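Local coordinates for ditrans,polycis-undecaprenyl-diphosphate synthase ((2E,6E)-farnesyl-diphosphate specific) (Acinetobacter baumannii, PDB 6ACS), which probably catalyses the sequential condensation of isopentenyl diphosphate with farnesyl diphosphate to give undecaprenyl diphosphate, the precursor of a bacterial cell-wall carrier lipid, at residues 44-49 / 55-60; 91-96 / 120-125; 103-108 / 114-119; 130-135 / 176-181; 164-169 / 197-202. All coordinates share one frame; numbering follows the deposited sequence. Where two conformers were deposited one is given.

Overall arrangement
The five contacts illustrate how the chemistry of packing follows position in an alpha/beta fold built round a parallel sheet. Contact 1 is buried and purely apolar, a helix lying on a central strand. Contact 4, near the chain's centre but only partly buried, reaches the same sheet, since strands 56-61 and 129-134 are neighbours, and packs a loop leucine on threonine methyl and hydroxyl groups. Contacts 2 and 3 share helix 110-123 nearer the surface, and in both an apolar touch is accompanied by charged or polar side chains; the salt bridge between E120 and R105 joins them. Contact 5, on the opposite side of the chain's centre from contact 2, is aromatic and adjoins the second subunit.

Contact 1 (44-49 / 55-60); sequences PIVEHC and RALTVF
L57 carries the strand's side of this contact, pushing its isobutyl group against I45, V46 and C49 of helix 44-49. Reading along 55-60, R55 leads into the strand, whose first residue, A56, turns its methyl away from the helix, where it touches H12 of the neighbouring strand 12-17. L57 reverses the direction. Its CG lies anti to the backbone N (chi1 171°), which carries the CD2 methyl across to the helix. There CD2 stands 3.8 Å from CG2 of V46, the two side chains meeting at about a right angle. The same methyl is 4.2 Å from SG of C49 and, more loosely, 4.4 Å from CG2 of I45. One methyl thus meets the neighbours I45 and V46 and, a turn later, C49. The backbone of L57 is meanwhile occupied within the sheet, bonding to T130 and T132. T58 faces the other way, and its OG1 is hydrogen-bonded to NE2 of H12. V59 returns to the helix side of the sheet but packs on M17 and I133, while F60 stacks its ring on F196.

The local helix and strand axes approach to 9.5 Å and run nearly antiparallel, at 158°, as expected where helix 42-52 is the return arm of a beta-alpha-beta crossover from strand 12-17 to strand 56-61. F221 of helix 218-235 touches both I45 and C49. With no hydrogen bond passing between helix and strand, their association here rests on the burial of branched aliphatic groups and a thiol, a contact that depends on shape and exclusion of water more than on direction.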
# COMPACT_ATOMS: atom_id res chain seq x y z
N PRO B 44 -19.56 12.87 13.91
CA PRO B 44 -20.46 11.71 13.90
C PRO B 44 -19.76 10.42 13.54
O PRO B 44 -20.16 9.35 14.03
CB PRO B 44 -21.51 12.08 12.84
CG PRO B 44 -21.38 13.54 12.64
CD PRO B 44 -19.97 13.90 12.93
N ILE B 45 -18.72 10.51 12.71
CA ILE B 45 -17.95 9.34 12.31
C ILE B 45 -17.18 8.78 13.50
O ILE B 45 -17.18 7.57 13.76
CB ILE B 45 -17.00 9.70 11.16
CG1 ILE B 45 -17.77 10.30 9.97
CG2 ILE B 45 -16.09 8.51 10.77
CD1 ILE B 45 -18.82 9.44 9.44
N VAL B 46 -16.50 9.68 14.22
CA VAL B 46 -15.79 9.28 15.43
C VAL B 46 -16.74 8.61 16.41
O VAL B 46 -16.42 7.56 17.00
CB VAL B 46 -15.11 10.51 16.06
CG1 VAL B 46 -14.56 10.16 17.42
CG2 VAL B 46 -14.03 11.06 15.13
N GLU B 47 -17.91 9.22 16.62
CA GLU B 47 -18.87 8.65 17.57
C GLU B 47 -19.38 7.29 17.11
O GLU B 47 -19.59 6.39 17.93
CB GLU B 47 -20.03 9.63 17.80
CG GLU B 47 -19.52 10.94 18.43
CD GLU B 47 -20.56 12.04 18.50
OE1 GLU B 47 -21.76 11.73 18.57
OE2 GLU B 47 -20.16 13.23 18.50
N HIS B 48 -19.57 7.10 15.80
CA HIS B 48 -20.00 5.79 15.33
C HIS B 48 -18.91 4.75 15.57
O HIS B 48 -19.20 3.60 15.94
CB HIS B 48 -20.40 5.84 13.86
CG HIS B 48 -21.08 4.59 13.38
ND1 HIS B 48 -22.34 4.23 13.82
CD2 HIS B 48 -20.67 3.61 12.55
CE1 HIS B 48 -22.69 3.09 13.24
NE2 HIS B 48 -21.69 2.69 12.47
N CYS B 49 -17.65 5.13 15.34
CA CYS B 49 -16.56 4.20 15.60
C CYS B 49 -16.54 3.77 17.06
O CYS B 49 -16.36 2.59 17.37
CB CYS B 49 -15.22 4.82 15.19
SG CYS B 49 -15.02 4.93 13.39
N ARG B 55 -11.32 0.03 17.13
CA ARG B 55 -10.23 0.33 18.05
C ARG B 55 -9.40 1.54 17.63
O ARG B 55 -8.77 2.17 18.49
CB ARG B 55 -9.30 -0.87 18.19
CG ARG B 55 -9.99 -2.07 18.80
CD ARG B 55 -9.01 -3.20 19.05
NE ARG B 55 -9.50 -4.12 20.07
CZ ARG B 55 -9.33 -3.96 21.38
NH1 ARG B 55 -8.67 -2.90 21.84
NH2 ARG B 55 -9.81 -4.86 22.23
N ALA B 56 -9.37 1.87 16.34
CA ALA B 56 -8.53 2.95 15.86
C ALA B 56 -9.15 3.58 14.62
O ALA B 56 -9.67 2.88 13.75
CB ALA B 56 -7.12 2.46 15.51
N LEU B 57 -9.11 4.90 14.56
CA LEU B 57 -9.53 5.68 13.41
C LEU B 57 -8.42 6.66 13.09
O LEU B 57 -8.01 7.43 13.97
CB LEU B 57 -10.84 6.43 13.70
CG LEU B 57 -11.28 7.44 12.65
CD1 LEU B 57 -11.61 6.72 11.33
CD2 LEU B 57 -12.47 8.23 13.18
N THR B 58 -7.92 6.62 11.86
CA THR B 58 -6.79 7.46 11.44
C THR B 58 -7.19 8.27 10.21
O THR B 58 -7.65 7.69 9.22
CB THR B 58 -5.56 6.59 11.13
OG1 THR B 58 -5.23 5.80 12.30
CG2 THR B 58 -4.36 7.44 10.70
N VAL B 59 -7.03 9.59 10.26
CA VAL B 59 -7.56 10.46 9.21
C VAL B 59 -6.47 11.36 8.64
O VAL B 59 -5.53 11.77 9.33
CB VAL B 59 -8.77 11.28 9.71
CG1 VAL B 59 -9.83 10.36 10.28
CG2 VAL B 59 -8.33 12.31 10.71
N PHE B 60 -6.65 11.69 7.35
CA PHE B 60 -5.67 12.40 6.52
C PHE B 60 -6.41 13.45 5.71
O PHE B 60 -7.24 13.10 4.86
CB PHE B 60 -5.02 11.41 5.56
CG PHE B 60 -3.91 11.97 4.71
CD1 PHE B 60 -3.09 12.97 5.19
CD2 PHE B 60 -3.68 11.46 3.44
CE1 PHE B 60 -2.05 13.46 4.40
CE2 PHE B 60 -2.65 11.94 2.65
CZ PHE B 60 -1.83 12.94 3.13

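Contact 2 (91-96 / 120-125); sequences RMKKFN and EQQTAH
M92 and T123 form the apolar part of this contact, at the C-terminal ends of two neighbouring helices. CB of M92 lies 3.9 Å from CG2 of T123, whereas the methionine chain beyond CB bends back toward I97 and L131 in the sheet below. T123 holds OG1 between its backbone N and carbonyl carbon (chi1 61°), which leaves CG2, anti to the carbonyl carbon, as the branch that meets M92. OG1 itself is hydrogen-bonded to A119 O in the preceding turn and to L99 N of the edge strand.

The polar part is looser and lies at the surface. K93 and Q122 both stretch outward and cross obliquely, placing NZ of K93 3.5 Å from OE1 of Q122, a loose polar approach. A water modelled between ND2 of N96 and O of H125 sits too near the amide for that bridge to be secure.

Backbone bonding closes the first helix: N96, with positive phi, ends it in a Schellman motif, and its OD1 takes a bond from E127 N. Helices 71-95 and 110-123 precede and follow strand 97-102 and pack side by side on one face of it, the layered arrangement of an alpha/beta fold.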
# COMPACT_ATOMS: atom_id res chain seq x y z
N ARG B 91 -14.25 16.56 23.91
CA ARG B 91 -14.98 15.44 23.33
C ARG B 91 -14.21 14.14 23.50
O ARG B 91 -14.81 13.08 23.77
CB ARG B 91 -15.27 15.71 21.85
CG ARG B 91 -16.36 16.74 21.60
CD ARG B 91 -16.52 17.04 20.11
NE ARG B 91 -16.30 15.85 19.29
CZ ARG B 91 -17.24 14.96 18.99
NH1 ARG B 91 -18.48 15.13 19.45
NH2 ARG B 91 -16.95 13.91 18.24
N MET B 92 -12.89 14.20 23.34
CA MET B 92 -12.07 13.01 23.54
C MET B 92 -12.20 12.50 24.96
O MET B 92 -12.30 11.29 25.19
CB MET B 92 -10.61 13.35 23.23
CG MET B 92 -10.38 13.85 21.83
SD MET B 92 -10.89 12.66 20.56
CE MET B 92 -12.35 13.43 19.87
N LYS B 93 -12.23 13.41 25.93
CA LYS B 93 -12.47 13.00 27.31
C LYS B 93 -13.85 12.36 27.46
O LYS B 93 -14.00 11.31 28.09
CB LYS B 93 -12.31 14.21 28.23
CG LYS B 93 -10.87 14.72 28.28
CD LYS B 93 -10.71 15.87 29.27
CE LYS B 93 -9.23 16.13 29.56
NZ LYS B 93 -9.03 17.39 30.34
N LYS B 94 -14.87 12.99 26.86
CA LYS B 94 -16.24 12.48 26.98
C LYS B 94 -16.37 11.05 26.46
O LYS B 94 -17.07 10.22 27.06
CB LYS B 94 -17.21 13.39 26.24
CG LYS B 94 -18.65 12.87 26.26
CD LYS B 94 -19.59 13.76 25.46
CE LYS B 94 -21.01 13.19 25.46
NZ LYS B 94 -21.97 14.05 24.71
N PHE B 95 -15.73 10.74 25.33
CA PHE B 95 -15.90 9.43 24.72
C PHE B 95 -14.76 8.46 25.02
O PHE B 95 -14.74 7.35 24.47
CB PHE B 95 -16.08 9.57 23.20
CG PHE B 95 -17.38 10.21 22.81
CD1 PHE B 95 -18.54 9.46 22.72
CD2 PHE B 95 -17.43 11.57 22.52
CE1 PHE B 95 -19.74 10.06 22.35
CE2 PHE B 95 -18.63 12.17 22.15
CZ PHE B 95 -19.78 11.41 22.07
N ASN B 96 -13.83 8.83 25.91
CA ASN B 96 -12.71 7.97 26.30
C ASN B 96 -11.86 7.59 25.08
O ASN B 96 -11.49 6.43 24.88
CB ASN B 96 -13.20 6.72 27.04
CG ASN B 96 -12.11 6.04 27.85
OD1 ASN B 96 -11.95 4.82 27.80
ND2 ASN B 96 -11.34 6.84 28.59
N GLU B 120 -1.91 14.67 23.33
CA GLU B 120 -1.61 13.26 23.50
C GLU B 120 -1.53 12.89 24.98
O GLU B 120 -2.11 11.89 25.40
CB GLU B 120 -0.32 12.88 22.77
CG GLU B 120 -0.45 12.90 21.26
CD GLU B 120 0.86 12.56 20.56
OE1 GLU B 120 1.92 12.76 21.17
OE2 GLU B 120 0.82 12.08 19.40
N GLN B 121 -0.84 13.71 25.78
CA GLN B 121 -0.70 13.40 27.20
C GLN B 121 -2.03 13.53 27.94
O GLN B 121 -2.33 12.73 28.83
CB GLN B 121 0.34 14.30 27.86
CG GLN B 121 1.77 14.07 27.38
CD GLN B 121 2.71 15.19 27.78
OE1 GLN B 121 2.32 16.11 28.51
NE2 GLN B 121 3.96 15.11 27.32
N GLN B 122 -2.85 14.51 27.57
CA GLN B 122 -4.13 14.70 28.25
C GLN B 122 -5.09 13.57 27.96
O GLN B 122 -5.97 13.29 28.78
CB GLN B 122 -4.76 16.03 27.83
CG GLN B 122 -4.14 17.28 28.43
CD GLN B 122 -5.02 18.50 28.23
OE1 GLN B 122 -6.20 18.48 28.57
NE2 GLN B 122 -4.44 19.56 27.69
N THR B 123 -4.96 12.92 26.80
CA THR B 123 -5.89 11.86 26.42
C THR B 123 -5.29 10.45 26.50
O THR B 123 -5.97 9.48 26.17
CB THR B 123 -6.43 12.11 25.01
OG1 THR B 123 -5.33 12.10 24.08
CG2 THR B 123 -7.14 13.47 24.94
N ALA B 124 -4.05 10.31 26.97
CA ALA B 124 -3.36 9.02 26.89
C ALA B 124 -4.06 7.95 27.72
O ALA B 124 -4.06 6.77 27.34
CB ALA B 124 -1.90 9.17 27.33
N HIS B 125 -4.63 8.33 28.87
CA HIS B 125 -5.26 7.34 29.73
C HIS B 125 -6.57 6.82 29.16
O HIS B 125 -7.06 5.78 29.61
CB HIS B 125 -5.49 7.91 31.13
CG HIS B 125 -4.26 7.95 31.98
ND1 HIS B 125 -3.27 8.90 31.82
CD2 HIS B 125 -3.84 7.14 32.98
CE1 HIS B 125 -2.30 8.67 32.69
NE2 HIS B 125 -2.62 7.61 33.40
O HOH W 1 -10.34 5.76 30.54

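Contact 3 (103-108 / 114-119); sequences GDRSRL and ALMEDA
L108 meets M116 where the connection from strand 97-102 folds back on helix 110-123, a beta-alpha link shaped here by an Asx turn at D104 and a type I turn from R105 to L108. The apolar contact is made by methyl ends: CD1 of L108 lies 3.7 Å from CE of M116, and the two side chains cross at about a right angle. M116 is stretched out beyond CG, which carries its thioether away from the helix to the leucine and to V135 beside it.

The contact of R105 with E117 is made through the glutamate's methylene. R105 extends from CG to NE, and its guanidinium receives CG of E117 at the edge, near its plane, with NH1 4.1 Å from that carbon. The carboxylate of E117 does not pair directly: OE2 is 4.8 Å from NH1 of R105. One water spans the gap, accepting from NH1 of R105 at 3.0 Å and donating to OE2 of E117 at 2.6 Å. The direct ionic partner of R105 is E120, bound through NH2, which also reaches F101 O; these bonds, with the water on NH1, probably limit how the guanidinium can turn.

Within the loop, OD1 of D104 accepts both S106 OG, at 2.7 Å on its syn side, and S106 N, at 2.9 Å from above the carboxylate plane.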
# COMPACT_ATOMS: atom_id res chain seq x y z
N GLY B 103 3.28 11.96 11.56
CA GLY B 103 3.86 12.84 10.57
C GLY B 103 5.12 13.50 11.07
O GLY B 103 5.54 13.33 12.22
N ASP B 104 5.72 14.28 10.18
CA ASP B 104 6.96 14.99 10.45
C ASP B 104 6.66 16.19 11.33
O ASP B 104 5.83 17.03 10.97
CB ASP B 104 7.57 15.41 9.12
CG ASP B 104 8.96 16.01 9.25
OD1 ASP B 104 9.48 16.24 10.37
OD2 ASP B 104 9.54 16.24 8.17
N ARG B 105 7.30 16.26 12.49
CA ARG B 105 7.08 17.41 13.36
C ARG B 105 8.21 18.41 13.28
O ARG B 105 8.08 19.51 13.83
CB ARG B 105 6.90 16.95 14.81
CG ARG B 105 5.72 15.99 15.00
CD ARG B 105 5.41 15.70 16.47
NE ARG B 105 4.39 14.66 16.59
CZ ARG B 105 3.89 14.23 17.75
NH1 ARG B 105 4.30 14.76 18.90
NH2 ARG B 105 2.96 13.28 17.76
N SER B 106 9.28 18.09 12.55
CA SER B 106 10.48 18.91 12.62
C SER B 106 10.29 20.30 12.01
O SER B 106 11.04 21.22 12.36
CB SER B 106 11.65 18.19 11.94
OG SER B 106 11.45 18.05 10.54
N ARG B 107 9.32 20.48 11.12
CA ARG B 107 9.09 21.78 10.51
C ARG B 107 7.77 22.42 10.93
O ARG B 107 7.34 23.40 10.32
CB ARG B 107 9.21 21.69 8.99
CG ARG B 107 10.61 21.29 8.53
CD ARG B 107 10.79 21.36 7.03
NE ARG B 107 9.74 20.66 6.30
CZ ARG B 107 9.78 19.36 6.01
NH1 ARG B 107 10.82 18.62 6.39
NH2 ARG B 107 8.77 18.80 5.35
N LEU B 108 7.11 21.89 11.97
CA LEU B 108 5.86 22.48 12.43
C LEU B 108 6.14 23.64 13.39
O LEU B 108 7.16 23.65 14.08
CB LEU B 108 5.00 21.45 13.13
CG LEU B 108 4.52 20.27 12.30
CD1 LEU B 108 3.64 19.39 13.18
CD2 LEU B 108 3.74 20.79 11.10
N ALA B 114 3.78 21.75 20.67
CA ALA B 114 3.45 21.71 22.09
C ALA B 114 1.98 21.33 22.30
O ALA B 114 1.66 20.55 23.21
CB ALA B 114 3.76 23.06 22.74
N LEU B 115 1.09 21.85 21.45
CA LEU B 115 -0.32 21.51 21.58
C LEU B 115 -0.56 20.04 21.27
O LEU B 115 -1.37 19.39 21.95
CB LEU B 115 -1.14 22.40 20.65
CG LEU B 115 -2.66 22.18 20.65
CD1 LEU B 115 -3.23 22.25 22.06
CD2 LEU B 115 -3.31 23.21 19.75
N MET B 116 0.12 19.49 20.26
CA MET B 116 0.02 18.06 19.97
C MET B 116 0.49 17.22 21.15
O MET B 116 -0.14 16.23 21.52
CB MET B 116 0.83 17.72 18.72
CG MET B 116 0.31 18.31 17.43
SD MET B 116 1.45 17.90 16.09
CE MET B 116 0.43 18.27 14.67
N GLU B 117 1.65 17.58 21.72
CA GLU B 117 2.15 16.83 22.87
C GLU B 117 1.17 16.90 24.04
O GLU B 117 0.91 15.89 24.71
CB GLU B 117 3.52 17.37 23.27
CG GLU B 117 4.55 17.13 22.20
CD GLU B 117 5.82 17.93 22.41
OE1 GLU B 117 5.81 18.91 23.19
OE2 GLU B 117 6.84 17.59 21.77
N ASP B 118 0.62 18.09 24.29
CA ASP B 118 -0.34 18.26 25.38
C ASP B 118 -1.61 17.44 25.14
O ASP B 118 -2.14 16.83 26.07
CB ASP B 118 -0.68 19.75 25.53
CG ASP B 118 0.51 20.59 25.95
OD1 ASP B 118 1.52 20.01 26.43
OD2 ASP B 118 0.44 21.83 25.81
N ALA B 119 -2.11 17.43 23.90
CA ALA B 119 -3.31 16.65 23.60
C ALA B 119 -3.06 15.16 23.79
O ALA B 119 -3.91 14.44 24.35
CB ALA B 119 -3.79 16.94 22.18
O HOH W 2 6.89 16.05 19.66

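Contact 4 (130-135 / 176-181); sequences TLTIAV and NDLPAV
T130 of the central parallel sheet meets L178 of the loop that leads into strand 183-186, the loop here lying over one face of the sheet. Both branches of each side chain take part. CG2 of T130 touches CD1 of L178 at 4.0 Å, and OG1 of T130 stands equally far, 4.0 Å, from CD2 of L178. The two forks therefore meet branch to branch, one leucine methyl on the threonine methyl and the other beside the hydroxyl. In T130 the methyl lies anti to the backbone N and OG1 beside it (chi1 -64°), an arrangement that presents the pair together to the loop.

Two residues further on, T132 points to the same side and offers OG1 to CD1 of L178 at a looser 4.4 Å. L131, between them, faces the other side of the sheet. L178 also rests on A56 of the adjoining strand, so it covers two strands at once.

Polar bonds on either side of L178 hold the loop in place. D177 forms a salt bridge with R100 of the edge strand, and P179 O accepts a hydrogen bond from ND1 of H12. Side chains alternate between the two faces, as in any beta strand, and here the loop before strand 183-186 lies over the T130 and T132 face of the parallel sheet of this alpha/beta fold.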
# COMPACT_ATOMS: atom_id res chain seq x y z
N THR B 130 -8.41 4.93 19.69
CA THR B 130 -7.39 5.90 19.35
C THR B 130 -7.79 6.62 18.06
O THR B 130 -8.05 5.97 17.04
CB THR B 130 -6.03 5.24 19.18
OG1 THR B 130 -5.63 4.69 20.44
CG2 THR B 130 -4.99 6.27 18.72
N LEU B 131 -7.85 7.94 18.13
CA LEU B 131 -8.05 8.79 16.97
C LEU B 131 -6.70 9.41 16.61
O LEU B 131 -6.11 10.14 17.41
CB LEU B 131 -9.08 9.88 17.27
CG LEU B 131 -9.23 10.98 16.20
CD1 LEU B 131 -9.70 10.38 14.88
CD2 LEU B 131 -10.22 12.05 16.66
N THR B 132 -6.20 9.09 15.42
CA THR B 132 -4.92 9.61 14.96
C THR B 132 -5.14 10.61 13.83
O THR B 132 -5.85 10.30 12.86
CB THR B 132 -4.00 8.48 14.49
OG1 THR B 132 -3.75 7.60 15.59
CG2 THR B 132 -2.67 9.06 13.97
N ILE B 133 -4.55 11.79 13.97
CA ILE B 133 -4.58 12.84 12.95
C ILE B 133 -3.20 12.88 12.30
O ILE B 133 -2.18 13.06 12.98
CB ILE B 133 -4.94 14.21 13.54
CG1 ILE B 133 -6.18 14.12 14.45
CG2 ILE B 133 -5.08 15.24 12.44
CD1 ILE B 133 -7.42 13.61 13.79
N ALA B 134 -3.18 12.68 10.98
CA ALA B 134 -1.94 12.70 10.22
C ALA B 134 -1.68 14.14 9.78
O ALA B 134 -2.50 14.73 9.07
CB ALA B 134 -2.03 11.75 9.02
N VAL B 135 -0.57 14.71 10.23
CA VAL B 135 -0.21 16.10 9.96
C VAL B 135 1.19 16.11 9.38
O VAL B 135 2.11 15.54 9.98
CB VAL B 135 -0.26 16.96 11.25
CG1 VAL B 135 0.12 18.41 10.94
CG2 VAL B 135 -1.63 16.85 11.93
N ASN B 176 2.56 1.21 14.97
CA ASN B 176 2.82 -0.23 15.02
C ASN B 176 2.22 -0.88 16.26
O ASN B 176 2.18 -2.11 16.32
CB ASN B 176 4.32 -0.52 14.97
CG ASN B 176 5.09 0.07 16.13
OD1 ASN B 176 5.04 -0.47 17.26
ND2 ASN B 176 5.83 1.15 15.88
N ASP B 177 1.80 -0.12 17.26
CA ASP B 177 1.18 -0.72 18.43
C ASP B 177 -0.33 -0.80 18.29
O ASP B 177 -1.01 -1.25 19.23
CB ASP B 177 1.56 0.06 19.69
CG ASP B 177 1.13 1.51 19.64
OD1 ASP B 177 1.17 2.13 18.55
OD2 ASP B 177 0.82 2.06 20.71
N LEU B 178 -0.88 -0.37 17.17
CA LEU B 178 -2.30 -0.47 16.87
C LEU B 178 -2.53 -1.57 15.85
O LEU B 178 -1.60 -1.99 15.15
CB LEU B 178 -2.84 0.86 16.34
CG LEU B 178 -2.74 2.06 17.29
CD1 LEU B 178 -3.25 3.32 16.60
CD2 LEU B 178 -3.52 1.81 18.59
N PRO B 179 -3.76 -2.08 15.73
CA PRO B 179 -4.04 -3.07 14.67
C PRO B 179 -3.72 -2.49 13.30
O PRO B 179 -3.80 -1.29 13.09
CB PRO B 179 -5.55 -3.33 14.82
CG PRO B 179 -5.89 -2.91 16.20
CD PRO B 179 -4.96 -1.76 16.52
N ALA B 180 -3.39 -3.38 12.35
CA ALA B 180 -3.20 -2.93 10.98
C ALA B 180 -4.52 -2.39 10.45
O ALA B 180 -5.59 -2.78 10.91
CB ALA B 180 -2.71 -4.06 10.07
N VAL B 181 -4.43 -1.47 9.49
CA VAL B 181 -5.63 -0.87 8.90
C VAL B 181 -6.42 -1.94 8.16
O VAL B 181 -5.89 -2.63 7.28
CB VAL B 181 -5.27 0.30 7.97
CG1 VAL B 181 -6.54 0.84 7.25
CG2 VAL B 181 -4.58 1.42 8.75

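Contact 5 (164-169 / 197-202); sequences INVDLF and LLWQAA
In both F169 and W199 the side chain leaves with CG anti to the backbone N (chi1 -175° and -180°), and the two aromatic groups are carried toward each other across the gap between helix and loop. CD2 of F169 then comes down over one face of the indole, 3.6 Å from CH2 of W199, while that same CH2 lies at the edge of the phenyl ring, near its plane. The phenyl and the six-membered indole ring have centroids 5.3 Å apart and planes inclined at 57°, an oblique pairing. V166, one turn earlier, adds CG1 at 4.0 Å from CH2 of W199.

The place in the fold is the junction of the short helix 166-170 with the turn before strand 205-208, beside the dimer interface. M140 of the second subunit packs on W199, and A147 of that subunit on F169. The side chain of W199 is about 10 Å from that of I193, predicted to lie in the substrate site.

N165 is the N-cap of the helix, and its OD1 accepts L168 N at 2.8 Å. In the facing turn, NE2 of Q200 is bonded to OD2 of D142 and to S174 O.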
# COMPACT_ATOMS: atom_id res chain seq x y z
N ILE B 164 18.25 -6.79 9.87
CA ILE B 164 17.08 -6.01 9.48
C ILE B 164 16.18 -6.87 8.59
O ILE B 164 16.59 -7.37 7.54
CB ILE B 164 17.50 -4.72 8.78
CG1 ILE B 164 18.23 -3.82 9.79
CG2 ILE B 164 16.27 -4.00 8.19
CD1 ILE B 164 19.02 -2.72 9.10
N ASN B 165 14.93 -7.02 9.01
CA ASN B 165 13.92 -7.80 8.30
C ASN B 165 12.58 -7.13 8.56
O ASN B 165 12.51 -6.09 9.21
CB ASN B 165 13.96 -9.27 8.78
CG ASN B 165 13.66 -9.41 10.27
OD1 ASN B 165 13.15 -8.50 10.91
ND2 ASN B 165 13.96 -10.57 10.82
N VAL B 166 11.49 -7.76 8.11
CA VAL B 166 10.17 -7.13 8.28
C VAL B 166 9.83 -6.95 9.76
O VAL B 166 9.31 -5.90 10.16
CB VAL B 166 9.08 -7.96 7.57
CG1 VAL B 166 7.69 -7.48 7.99
CG2 VAL B 166 9.26 -7.81 6.06
N ASP B 167 10.05 -7.98 10.57
CA ASP B 167 9.60 -7.91 11.96
C ASP B 167 10.34 -6.82 12.73
O ASP B 167 9.73 -6.08 13.51
CB ASP B 167 9.80 -9.25 12.65
CG ASP B 167 8.80 -10.28 12.19
OD1 ASP B 167 7.74 -9.89 11.64
OD2 ASP B 167 9.08 -11.48 12.35
N LEU B 168 11.64 -6.70 12.49
CA LEU B 168 12.41 -5.66 13.17
C LEU B 168 12.01 -4.27 12.66
O LEU B 168 11.81 -3.34 13.45
CB LEU B 168 13.91 -5.94 12.99
CG LEU B 168 14.87 -5.04 13.80
CD1 LEU B 168 16.18 -5.77 14.12
CD2 LEU B 168 15.17 -3.73 13.04
N PHE B 169 11.91 -4.12 11.34
CA PHE B 169 11.61 -2.83 10.74
C PHE B 169 10.24 -2.32 11.17
O PHE B 169 10.07 -1.12 11.41
CB PHE B 169 11.67 -2.95 9.22
CG PHE B 169 11.48 -1.64 8.50
CD1 PHE B 169 12.53 -0.74 8.37
CD2 PHE B 169 10.25 -1.32 7.94
CE1 PHE B 169 12.35 0.46 7.70
CE2 PHE B 169 10.06 -0.13 7.28
CZ PHE B 169 11.12 0.76 7.15
N LEU B 197 -1.18 5.69 4.23
CA LEU B 197 -0.65 4.59 5.07
C LEU B 197 -0.23 3.33 4.31
O LEU B 197 -0.82 2.25 4.46
CB LEU B 197 -1.72 4.22 6.07
CG LEU B 197 -2.17 5.31 7.03
CD1 LEU B 197 -3.40 4.80 7.80
CD2 LEU B 197 -1.03 5.63 7.97
N LEU B 198 0.88 3.43 3.58
CA LEU B 198 1.27 2.35 2.67
C LEU B 198 1.61 1.06 3.41
O LEU B 198 1.11 -0.02 3.08
CB LEU B 198 2.48 2.80 1.84
CG LEU B 198 2.27 4.11 1.08
CD1 LEU B 198 3.59 4.53 0.41
CD2 LEU B 198 1.13 4.01 0.05
N TRP B 199 2.48 1.15 4.42
CA TRP B 199 2.83 -0.04 5.19
C TRP B 199 1.62 -0.57 5.94
O TRP B 199 1.34 -1.78 5.92
CB TRP B 199 3.98 0.31 6.16
CG TRP B 199 4.46 -0.83 7.03
CD1 TRP B 199 3.91 -1.24 8.22
CD2 TRP B 199 5.59 -1.67 6.78
NE1 TRP B 199 4.63 -2.31 8.72
CE2 TRP B 199 5.67 -2.58 7.86
CE3 TRP B 199 6.54 -1.74 5.76
CZ2 TRP B 199 6.67 -3.55 7.94
CZ3 TRP B 199 7.53 -2.70 5.86
CH2 TRP B 199 7.58 -3.59 6.92
N GLN B 200 0.88 0.33 6.61
CA GLN B 200 -0.15 -0.08 7.55
C GLN B 200 -1.41 -0.57 6.85
O GLN B 200 -2.21 -1.29 7.47
CB GLN B 200 -0.51 1.10 8.47
CG GLN B 200 0.69 1.66 9.28
CD GLN B 200 1.47 2.79 8.59
OE1 GLN B 200 1.48 2.91 7.36
NE2 GLN B 200 2.12 3.62 9.39
N ALA B 201 -1.60 -0.21 5.59
CA ALA B 201 -2.79 -0.60 4.85
C ALA B 201 -2.50 -1.69 3.83
O ALA B 201 -3.28 -1.87 2.88
CB ALA B 201 -3.42 0.63 4.19
N ALA B 202 -1.42 -2.45 4.04
CA ALA B 202 -1.01 -3.45 3.05
C ALA B 202 -2.11 -4.44 2.74
O ALA B 202 -2.17 -4.96 1.62
CB ALA B 202 0.20 -4.23 3.54